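Local coordinates for putative GH105 family protein (Salmonella enterica subsp. enterica serovar Paratyphi A, PDB 3QWT) that is of unknown function but, as a possible member of glycoside hydrolase family GH105 with an alpha/alpha toroid fold, probably removes unsaturated uronyl units from oligosaccharides by hydrolysis, at residues M166-L171 / L200-L205; T210-H215 / A228-N234; D287-Y291 / Y354-L359. All coordinates share one frame; numbering follows the deposited sequence.

Contact 1: M166-L171 / L200-L205; sequences MWDDTL and LHVQNL
Met166 and His201 lie across from each other with CA atoms 7.3 Å apart, and the CA atoms of Asp168 and Leu205 are at nearly the same spacing, so the end of strand 165-167 and the turn after it run along the last helical turns of 188-205. The contact joins the two far ends of a helical hairpin of the alpha/alpha toroid, 170-184 with 188-205; a type I beta turn from Trp167 to Thr170 takes the chain from the strand into the first helix. No direct hydrogen bond joins the two segments; packing around the imidazole of His201 does most of the work. Met166, a selenomethionine, runs out extended and then bends at chi3 (66°), which swings CE over one face of that ring. One atom back, SE lies 3.4 Å from Asn204 ND2, which is hydrogen-bonded to Tyr219 OH, and 3.9 Å from Leu200 CD2. Leu171 covers the opposite face of the imidazole with CG and CD2. Trp167 O sits at the ring edge, in its plane, 3.5 Å from His201 CD2. His201 ND1 is hydrogen-bonded to Gln197 O, one turn back in its own helix. Leu205 pushes CD1 against the backbone carbon of Trp167, 3.7 Å away. Thr170 OG1 bonds to His155 as well as to a water. That water accepts from Trp167 N and lies 2.8 Å from His201 NE2, bridging the segments.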
loop_
_atom_site.group_PDB
_atom_site.type_symbol
_atom_site.label_atom_id
_atom_site.label_comp_id
_atom_site.label_asym_id
_atom_site.label_seq_id
_atom_site.Cartn_x
_atom_site.Cartn_y
_atom_site.Cartn_z
HETATM N N MSE A 166 8.771 -40.395 -8.978
HETATM C CA MSE A 166 8.024 -39.537 -8.050
HETATM C C MSE A 166 7.066 -40.409 -7.226
HETATM O O MSE A 166 6.369 -41.264 -7.779
HETATM C CB MSE A 166 7.241 -38.465 -8.814
HETATM C CG MSE A 166 8.116 -37.437 -9.531
HETATM SE SE MSE A 166 7.167 -36.024 -10.534
HETATM C CE MSE A 166 6.292 -35.043 -9.063
ATOM N N TRP A 167 7.039 -40.215 -5.911
ATOM C CA TRP A 167 6.152 -41.018 -5.056
ATOM C C TRP A 167 5.180 -40.149 -4.272
ATOM O O TRP A 167 5.485 -38.988 -3.973
ATOM C CB TRP A 167 6.958 -41.829 -4.028
ATOM C CG TRP A 167 7.957 -42.792 -4.579
ATOM C CD1 TRP A 167 8.453 -42.830 -5.842
ATOM C CD2 TRP A 167 8.588 -43.860 -3.865
ATOM N NE1 TRP A 167 9.360 -43.856 -5.961
ATOM C CE2 TRP A 167 9.466 -44.499 -4.760
ATOM C CE3 TRP A 167 8.495 -44.335 -2.556
ATOM C CZ2 TRP A 167 10.245 -45.604 -4.392
ATOM C CZ3 TRP A 167 9.277 -45.426 -2.184
ATOM C CH2 TRP A 167 10.135 -46.051 -3.105
ATOM N N ASP A 168 4.039 -40.726 -3.891
ATOM C CA ASP A 168 3.150 -40.080 -2.919
ATOM C C ASP A 168 3.925 -39.506 -1.714
ATOM O O ASP A 168 3.729 -38.366 -1.327
ATOM C CB ASP A 168 2.142 -41.084 -2.365
ATOM C CG ASP A 168 1.347 -41.808 -3.461
ATOM O OD1 ASP A 168 1.395 -41.408 -4.639
ATOM O OD2 ASP A 168 0.658 -42.786 -3.132
ATOM N N ASP A 169 4.769 -40.349 -1.124
ATOM C CA ASP A 169 5.403 -40.104 0.158
ATOM C C ASP A 169 6.184 -38.772 0.150
ATOM O O ASP A 169 6.336 -38.109 1.176
ATOM C CB ASP A 169 6.335 -41.284 0.520
ATOM C CG ASP A 169 5.626 -42.671 0.428
ATOM O OD1 ASP A 169 5.471 -43.361 1.468
ATOM O OD2 ASP A 169 5.225 -43.078 -0.685
ATOM N N THR A 170 6.680 -38.386 -1.015
ATOM C CA THR A 170 7.421 -37.147 -1.126
ATOM C C THR A 170 6.586 -36.004 -0.585
ATOM O O THR A 170 7.130 -35.092 0.001
ATOM C CB THR A 170 7.817 -36.869 -2.572
ATOM O OG1 THR A 170 8.622 -37.951 -3.046
ATOM C CG2 THR A 170 8.598 -35.573 -2.690
ATOM N N LEU A 171 5.264 -36.058 -0.747
ATOM C CA LEU A 171 4.473 -34.894 -0.337
ATOM C C LEU A 171 4.546 -34.663 1.167
ATOM O O LEU A 171 4.507 -33.519 1.622
ATOM C CB LEU A 171 3.022 -34.948 -0.846
ATOM C CG LEU A 171 2.895 -34.681 -2.356
ATOM C CD1 LEU A 171 1.589 -35.214 -2.915
ATOM C CD2 LEU A 171 3.049 -33.192 -2.684
ATOM N N LEU A 200 2.361 -31.005 -9.819
ATOM C CA LEU A 200 3.019 -31.998 -10.661
ATOM C C LEU A 200 2.749 -33.389 -10.122
ATOM O O LEU A 200 2.534 -34.327 -10.903
ATOM C CB LEU A 200 4.534 -31.764 -10.760
ATOM C CG LEU A 200 5.186 -32.579 -11.882
ATOM C CD1 LEU A 200 4.591 -32.178 -13.228
ATOM C CD2 LEU A 200 6.698 -32.404 -11.909
ATOM N N HIS A 201 2.779 -33.532 -8.794
ATOM C CA HIS A 201 2.500 -34.822 -8.186
ATOM C C HIS A 201 1.072 -35.263 -8.549
ATOM O O HIS A 201 0.874 -36.391 -8.993
ATOM C CB HIS A 201 2.722 -34.819 -6.677
ATOM C CG HIS A 201 4.156 -35.019 -6.280
ATOM N ND1 HIS A 201 5.113 -34.038 -6.435
ATOM C CD2 HIS A 201 4.799 -36.099 -5.778
ATOM C CE1 HIS A 201 6.282 -34.502 -6.027
ATOM N NE2 HIS A 201 6.124 -35.753 -5.634
ATOM N N VAL A 202 0.101 -34.363 -8.377
ATOM C CA VAL A 202 -1.272 -34.638 -8.762
ATOM C C VAL A 202 -1.313 -35.113 -10.209
ATOM O O VAL A 202 -1.843 -36.182 -10.489
ATOM C CB VAL A 202 -2.200 -33.417 -8.565
ATOM C CG1 VAL A 202 -3.575 -33.650 -9.223
ATOM C CG2 VAL A 202 -2.382 -33.136 -7.093
ATOM N N GLN A 203 -0.731 -34.334 -11.118
ATOM C CA GLN A 203 -0.675 -34.713 -12.531
ATOM C C GLN A 203 -0.253 -36.177 -12.745
ATOM O O GLN A 203 -0.832 -36.885 -13.564
ATOM C CB GLN A 203 0.280 -33.787 -13.287
ATOM C CG GLN A 203 0.459 -34.125 -14.770
ATOM C CD GLN A 203 1.239 -33.035 -15.514
ATOM O OE1 GLN A 203 0.881 -31.849 -15.461
ATOM N NE2 GLN A 203 2.314 -33.432 -16.200
ATOM N N ASN A 204 0.745 -36.627 -11.994
ATOM C CA ASN A 204 1.398 -37.902 -12.263
ATOM C C ASN A 204 0.886 -39.074 -11.436
ATOM O O ASN A 204 1.048 -40.230 -11.831
ATOM C CB ASN A 204 2.924 -37.787 -12.079
ATOM C CG ASN A 204 3.603 -37.018 -13.205
ATOM O OD1 ASN A 204 3.085 -36.920 -14.322
ATOM N ND2 ASN A 204 4.784 -36.477 -12.913
ATOM N N LEU A 205 0.271 -38.788 -10.294
ATOM C CA LEU A 205 -0.048 -39.853 -9.347
ATOM C C LEU A 205 -1.544 -40.053 -9.109
ATOM O O LEU A 205 -1.979 -41.165 -8.833
ATOM C CB LEU A 205 0.686 -39.632 -8.029
ATOM C CG LEU A 205 2.209 -39.726 -8.167
ATOM C CD1 LEU A 205 2.926 -39.028 -7.005
ATOM C CD2 LEU A 205 2.680 -41.188 -8.297
HETATM O O HOH W 1 8.358 -37.434 -5.480
#

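Contact 2: T210-H215 / A228-N234; sequences TGLWFH and ARWARGN
Arg229 and Phe214 bring the two segments closest, CA to CA 4.9 Å, where the loop ahead of strand 216-218 passes the residues leading into helix 231-248 of the toroid. Arg229 shows how a long side chain can exploit such a close approach. Its CB and CG leave the backbone beside Trp213 O, and CG also grazes Phe214 CE1. The chain then stays extended (chi2 and chi3 near 180°), carrying CD past Thr210 OG1 and NE to 3.6 Å from that same oxygen, which is hydrogen-bonded to Asp207. At the tip, the guanidinium has Thr210 CG2 over one face and Phe214 CE1 over the other. The phenyl ring is inclined to it, with CZ 3.6 Å from Arg229 NH2. Salt bridges to Asp207 and Asp286 hold NH2 and NH1.

Asn234 bonds to both backbone polar atoms of Trp213: its OD1 accepts from Trp213 N at 2.8 Å, in the carbonyl plane and on a lone pair, while ND2 donates to Trp213 O at 3.2 Å. The same ND2 reaches back to the carbonyl oxygen of the N-cap residue Trp230, nearly straight at the hydrogen (168°) but from above the carbonyl plane. His215 N donates to Ala228 O at 2.9 Å. The imidazole of His215 receives the edge of Trp230, planes at 51°, CE3 standing above its centre. Thus one buried amide answers the backbone N and O of Trp213 and also donates to the N-cap carbonyl of the helix, while the arginine's charge, sandwiched between a methyl and a phenyl, is probably balanced by its two aspartates.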
loop_
_atom_site.group_PDB
_atom_site.type_symbol
_atom_site.label_atom_id
_atom_site.label_comp_id
_atom_site.label_asym_id
_atom_site.label_seq_id
_atom_site.Cartn_x
_atom_site.Cartn_y
_atom_site.Cartn_z
ATOM N N THR A 210 -10.672 -43.126 -10.271
ATOM C CA THR A 210 -11.219 -43.547 -8.982
ATOM C C THR A 210 -11.200 -42.466 -7.916
ATOM O O THR A 210 -11.900 -42.571 -6.922
ATOM C CB THR A 210 -10.444 -44.749 -8.414
ATOM O OG1 THR A 210 -9.102 -44.348 -8.102
ATOM C CG2 THR A 210 -10.400 -45.870 -9.418
ATOM N N GLY A 211 -10.388 -41.434 -8.104
ATOM C CA GLY A 211 -10.247 -40.409 -7.089
ATOM C C GLY A 211 -9.135 -40.747 -6.115
ATOM O O GLY A 211 -8.622 -39.879 -5.399
ATOM N N LEU A 212 -8.750 -42.017 -6.088
ATOM C CA LEU A 212 -7.627 -42.433 -5.261
ATOM C C LEU A 212 -6.318 -42.188 -6.025
ATOM O O LEU A 212 -6.345 -41.778 -7.187
ATOM C CB LEU A 212 -7.778 -43.907 -4.856
ATOM C CG LEU A 212 -9.072 -44.191 -4.085
ATOM C CD1 LEU A 212 -9.375 -45.703 -3.961
ATOM C CD2 LEU A 212 -9.059 -43.513 -2.711
ATOM N N TRP A 213 -5.183 -42.457 -5.383
ATOM C CA TRP A 213 -3.876 -42.192 -5.985
ATOM C C TRP A 213 -3.030 -43.443 -6.226
ATOM O O TRP A 213 -3.114 -44.421 -5.485
ATOM C CB TRP A 213 -3.070 -41.261 -5.084
ATOM C CG TRP A 213 -3.466 -39.824 -5.156
ATOM C CD1 TRP A 213 -4.724 -39.314 -5.104
ATOM C CD2 TRP A 213 -2.578 -38.705 -5.240
ATOM N NE1 TRP A 213 -4.679 -37.933 -5.178
ATOM C CE2 TRP A 213 -3.373 -37.540 -5.257
ATOM C CE3 TRP A 213 -1.186 -38.578 -5.321
ATOM C CZ2 TRP A 213 -2.819 -36.258 -5.346
ATOM C CZ3 TRP A 213 -0.633 -37.310 -5.404
ATOM C CH2 TRP A 213 -1.453 -36.160 -5.424
ATOM N N PHE A 214 -2.184 -43.389 -7.249
ATOM C CA PHE A 214 -1.194 -44.428 -7.447
ATOM C C PHE A 214 0.035 -44.176 -6.580
ATOM O O PHE A 214 0.412 -43.026 -6.331
ATOM C CB PHE A 214 -0.806 -44.508 -8.919
ATOM C CG PHE A 214 -1.940 -44.927 -9.807
ATOM C CD1 PHE A 214 -2.522 -46.170 -9.652
ATOM C CD2 PHE A 214 -2.441 -44.072 -10.771
ATOM C CE1 PHE A 214 -3.591 -46.560 -10.470
ATOM C CE2 PHE A 214 -3.505 -44.460 -11.584
ATOM C CZ PHE A 214 -4.075 -45.703 -11.429
ATOM N N HIS A 215 0.675 -45.244 -6.136
ATOM C CA HIS A 215 1.837 -45.076 -5.271
ATOM C C HIS A 215 2.966 -44.299 -5.956
ATOM O O HIS A 215 3.453 -43.303 -5.414
ATOM C CB HIS A 215 2.358 -46.420 -4.741
ATOM C CG HIS A 215 3.484 -46.273 -3.769
ATOM N ND1 HIS A 215 4.367 -47.294 -3.486
ATOM C CD2 HIS A 215 3.871 -45.216 -3.014
ATOM C CE1 HIS A 215 5.251 -46.870 -2.598
ATOM N NE2 HIS A 215 4.971 -45.616 -2.294
ATOM N N ALA A 228 -0.531 -49.378 -8.162
ATOM C CA ALA A 228 -1.020 -49.721 -6.836
ATOM C C ALA A 228 -1.769 -48.574 -6.167
ATOM O O ALA A 228 -1.260 -47.458 -6.044
ATOM C CB ALA A 228 0.141 -50.194 -5.949
ATOM N N ARG A 229 -2.993 -48.846 -5.739
ATOM C CA ARG A 229 -3.731 -47.844 -5.002
ATOM C C ARG A 229 -3.479 -48.139 -3.536
ATOM O O ARG A 229 -4.336 -48.659 -2.818
ATOM C CB ARG A 229 -5.211 -47.841 -5.391
ATOM C CG ARG A 229 -5.397 -47.526 -6.863
ATOM C CD ARG A 229 -6.860 -47.506 -7.296
ATOM N NE ARG A 229 -6.975 -47.157 -8.709
ATOM C CZ ARG A 229 -7.020 -48.052 -9.694
ATOM N NH1 ARG A 229 -6.970 -49.338 -9.412
ATOM N NH2 ARG A 229 -7.117 -47.664 -10.960
ATOM N N TRP A 230 -2.270 -47.801 -3.112
ATOM C CA TRP A 230 -1.760 -48.236 -1.818
ATOM C C TRP A 230 -2.263 -47.341 -0.695
ATOM O O TRP A 230 -2.278 -46.119 -0.817
ATOM C CB TRP A 230 -0.236 -48.286 -1.861
ATOM C CG TRP A 230 0.421 -48.613 -0.566
ATOM C CD1 TRP A 230 0.190 -49.701 0.205
ATOM C CD2 TRP A 230 1.458 -47.863 0.089
ATOM N NE1 TRP A 230 0.998 -49.671 1.313
ATOM C CE2 TRP A 230 1.792 -48.557 1.264
ATOM C CE3 TRP A 230 2.125 -46.667 -0.202
ATOM C CZ2 TRP A 230 2.764 -48.102 2.158
ATOM C CZ3 TRP A 230 3.103 -46.209 0.692
ATOM C CH2 TRP A 230 3.405 -46.922 1.854
ATOM N N ALA A 231 -2.690 -47.965 0.395
ATOM C CA ALA A 231 -3.347 -47.246 1.481
ATOM C C ALA A 231 -2.470 -46.174 2.137
ATOM O O ALA A 231 -2.779 -44.982 2.064
ATOM C CB ALA A 231 -3.866 -48.228 2.532
ATOM N N ARG A 232 -1.392 -46.583 2.794
ATOM C CA ARG A 232 -0.570 -45.605 3.504
ATOM C C ARG A 232 -0.207 -44.400 2.611
ATOM O O ARG A 232 -0.314 -43.249 3.033
ATOM C CB ARG A 232 0.666 -46.247 4.158
ATOM C CG ARG A 232 1.550 -45.186 4.852
ATOM C CD ARG A 232 2.261 -45.696 6.101
ATOM N NE ARG A 232 3.274 -46.699 5.790
ATOM C CZ ARG A 232 3.184 -47.979 6.129
ATOM N NH1 ARG A 232 4.151 -48.817 5.800
ATOM N NH2 ARG A 232 2.131 -48.417 6.806
ATOM N N GLY A 233 0.187 -44.670 1.369
ATOM C CA GLY A 233 0.565 -43.620 0.443
ATOM C C GLY A 233 -0.530 -42.588 0.245
ATOM O O GLY A 233 -0.274 -41.373 0.271
ATOM N N ASN A 234 -1.752 -43.079 0.033
ATOM C CA ASN A 234 -2.918 -42.216 -0.134
ATOM C C ASN A 234 -3.168 -41.375 1.108
ATOM O O ASN A 234 -3.562 -40.197 1.037
ATOM C CB ASN A 234 -4.156 -43.067 -0.426
ATOM C CG ASN A 234 -4.299 -43.374 -1.891
ATOM O OD1 ASN A 234 -5.010 -42.668 -2.628
ATOM N ND2 ASN A 234 -3.610 -44.421 -2.340
#

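Contact 3: D287-Y291 / Y354-L359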
loop_
_atom_site.group_PDB
_atom_site.type_symbol
_atom_site.label_atom_id
_atom_site.label_comp_id
_atom_site.label_asym_id
_atom_site.label_seq_id
_atom_site.Cartn_x
_atom_site.Cartn_y
_atom_site.Cartn_z
ATOM N N ASP A 287 -8.755 -53.680 -3.041
ATOM C CA ASP A 287 -8.639 -55.133 -2.920
ATOM C C ASP A 287 -9.152 -55.588 -1.544
ATOM O O ASP A 287 -8.394 -55.664 -0.582
ATOM C CB ASP A 287 -7.183 -55.578 -3.133
ATOM C CG ASP A 287 -7.023 -57.094 -3.136
ATOM O OD1 ASP A 287 -7.972 -57.792 -2.719
ATOM O OD2 ASP A 287 -5.945 -57.591 -3.547
ATOM N N PRO A 288 -10.449 -55.904 -1.458
ATOM C CA PRO A 288 -11.127 -56.252 -0.210
ATOM C C PRO A 288 -10.489 -57.461 0.450
ATOM O O PRO A 288 -10.844 -57.796 1.576
ATOM C CB PRO A 288 -12.524 -56.650 -0.676
ATOM C CG PRO A 288 -12.672 -56.047 -2.018
ATOM C CD PRO A 288 -11.320 -56.094 -2.624
ATOM N N HIS A 289 -9.566 -58.119 -0.238
ATOM C CA HIS A 289 -8.904 -59.268 0.361
ATOM C C HIS A 289 -7.497 -58.955 0.884
ATOM O O HIS A 289 -6.842 -59.844 1.443
ATOM C CB HIS A 289 -8.895 -60.468 -0.600
ATOM C CG HIS A 289 -7.779 -60.450 -1.601
ATOM N ND1 HIS A 289 -6.460 -60.252 -1.250
ATOM C CD2 HIS A 289 -7.785 -60.627 -2.945
ATOM C CE1 HIS A 289 -5.704 -60.294 -2.333
ATOM N NE2 HIS A 289 -6.484 -60.521 -3.375
ATOM N N SER A 290 -7.034 -57.710 0.701
ATOM C CA SER A 290 -5.767 -57.280 1.287
ATOM C C SER A 290 -6.019 -57.276 2.756
ATOM O O SER A 290 -7.159 -57.110 3.176
ATOM C CB SER A 290 -5.392 -55.834 0.921
ATOM O OG SER A 290 -5.955 -55.421 -0.297
ATOM N N TYR A 291 -4.970 -57.416 3.552
ATOM C CA TYR A 291 -5.147 -57.186 4.970
ATOM C C TYR A 291 -5.506 -55.717 5.206
ATOM O O TYR A 291 -5.166 -54.841 4.410
ATOM C CB TYR A 291 -3.927 -57.630 5.792
ATOM C CG TYR A 291 -2.568 -57.042 5.430
ATOM C CD1 TYR A 291 -2.197 -55.774 5.860
ATOM C CD2 TYR A 291 -1.628 -57.789 4.719
ATOM C CE1 TYR A 291 -0.940 -55.248 5.567
ATOM C CE2 TYR A 291 -0.370 -57.273 4.417
ATOM C CZ TYR A 291 -0.036 -56.002 4.844
ATOM O OH TYR A 291 1.200 -55.481 4.550
ATOM N N TYR A 354 2.727 -55.515 -2.560
ATOM C CA TYR A 354 2.071 -54.740 -1.519
ATOM C C TYR A 354 1.328 -55.640 -0.558
ATOM O O TYR A 354 1.210 -55.329 0.628
ATOM C CB TYR A 354 1.113 -53.721 -2.142
ATOM C CG TYR A 354 1.857 -52.628 -2.857
ATOM C CD1 TYR A 354 2.315 -51.511 -2.167
ATOM C CD2 TYR A 354 2.142 -52.729 -4.207
ATOM C CE1 TYR A 354 3.017 -50.518 -2.813
ATOM C CE2 TYR A 354 2.848 -51.749 -4.862
ATOM C CZ TYR A 354 3.279 -50.640 -4.161
ATOM O OH TYR A 354 3.980 -49.656 -4.808
ATOM N N ARG A 355 0.842 -56.762 -1.080
ATOM C CA ARG A 355 0.042 -57.692 -0.299
ATOM C C ARG A 355 0.841 -58.379 0.803
ATOM O O ARG A 355 0.297 -58.665 1.865
ATOM C CB ARG A 355 -0.622 -58.732 -1.207
ATOM C CG ARG A 355 -1.672 -58.144 -2.146
ATOM C CD ARG A 355 -2.182 -59.187 -3.137
ATOM N NE ARG A 355 -3.220 -58.654 -4.020
ATOM C CZ ARG A 355 -3.136 -58.626 -5.351
ATOM N NH1 ARG A 355 -2.057 -59.101 -5.964
ATOM N NH2 ARG A 355 -4.133 -58.123 -6.070
ATOM N N HIS A 356 2.129 -58.611 0.566
ATOM C CA HIS A 356 2.933 -59.375 1.513
ATOM C C HIS A 356 3.955 -58.568 2.338
ATOM O O HIS A 356 4.941 -59.119 2.820
ATOM C CB HIS A 356 3.612 -60.550 0.801
ATOM C CG HIS A 356 2.668 -61.378 -0.011
ATOM N ND1 HIS A 356 2.794 -61.533 -1.375
ATOM C CD2 HIS A 356 1.568 -62.084 0.346
ATOM C CE1 HIS A 356 1.818 -62.301 -1.823
ATOM N NE2 HIS A 356 1.060 -62.651 -0.799
ATOM N N ILE A 357 3.716 -57.271 2.511
ATOM C CA ILE A 357 4.541 -56.466 3.407
ATOM C C ILE A 357 4.371 -56.936 4.858
ATOM O O ILE A 357 3.252 -57.093 5.330
ATOM C CB ILE A 357 4.168 -54.958 3.321
ATOM C CG1 ILE A 357 4.393 -54.425 1.908
ATOM C CG2 ILE A 357 4.957 -54.141 4.330
ATOM C CD1 ILE A 357 5.842 -54.324 1.522
ATOM N N PRO A 358 5.484 -57.142 5.577
ATOM C CA PRO A 358 5.421 -57.565 6.983
ATOM C C PRO A 358 4.726 -56.551 7.896
ATOM O O PRO A 358 4.833 -55.328 7.683
ATOM C CB PRO A 358 6.893 -57.659 7.384
ATOM C CG PRO A 358 7.648 -57.715 6.113
ATOM C CD PRO A 358 6.871 -56.953 5.120
ATOM N N LEU A 359 4.041 -57.062 8.915
ATOM C CA LEU A 359 3.380 -56.220 9.909
ATOM C C LEU A 359 4.253 -56.018 11.147
ATOM O O LEU A 359 4.890 -56.957 11.619
ATOM C CB LEU A 359 2.044 -56.841 10.304
ATOM C CG LEU A 359 1.075 -57.039 9.141
ATOM C CD1 LEU A 359 -0.039 -58.003 9.502
ATOM C CD2 LEU A 359 0.506 -55.704 8.685
#
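A chi1 of 56° sets Tyr291 CG between its own backbone N and carbonyl carbon and sends the ring across to Arg355 O and Ile357 O, at the end of helix 351-355 and just beyond it. Asp287, by contrast, turns its carboxylate away from the backbone N (chi1 -175°) and toward Arg355, whose chain is extended from CG to NE. The resulting salt bridge is side-on: Arg355 NE, at 3.0 Å, and NH2, at 3.2 Å, both grip the single oxygen Asp287 OD2. That oxygen lies in the guanidinium plane, but the two flat groups are steeply turned, 76° apart. NE meets OD2 nearly along its C-O axis, whereas NH2 comes to the anti side and out of the carboxylate plane. The third nitrogen, NH1, is bound to Asp352, so the arginine is shared between two acids, an arrangement that would be expected to stabilise its positive charge.

The phenol end of Tyr291 is more lightly held: its OH donates a weak bond to Ile357 O at 2.7 Å. On the same ring, CE2 comes obliquely to 3.0 Å from Arg355 O, a close approach but not a hydrogen bond. Leu359 lies over one face, its CD2 3.5 Å from Tyr291 CE1, the two side chains running antiparallel alongside. A type I turn from Asp287 to Ser290 shapes the first segment. The contact thereby fastens the loop between helices 255-272 and 294-309 to the C-terminal end of helix 351-355 and the loop leading on to helix 363-377.

From the N terminus the three contacts close in series, none nested in or crossing another. Contact 1 closes the hairpin of helices 170-184 and 188-205; contact 2 follows at once and closes the short excursion through strand 216-218 into helix 231-248; contact 3 spans the longest interval, joining the loop before helix 294-309 to the end of helix 351-355. Contacts 1 and 2 touch directly, with a probable hydrogen bond from Phe214 N to Leu205 O. His215 links all three: NE2 lies 3.0 Å from Asp169 OD2 of contact 1, and ND1 2.7 Å from Tyr354 OH of contact 3. Contacts 1 and 3 do not meet.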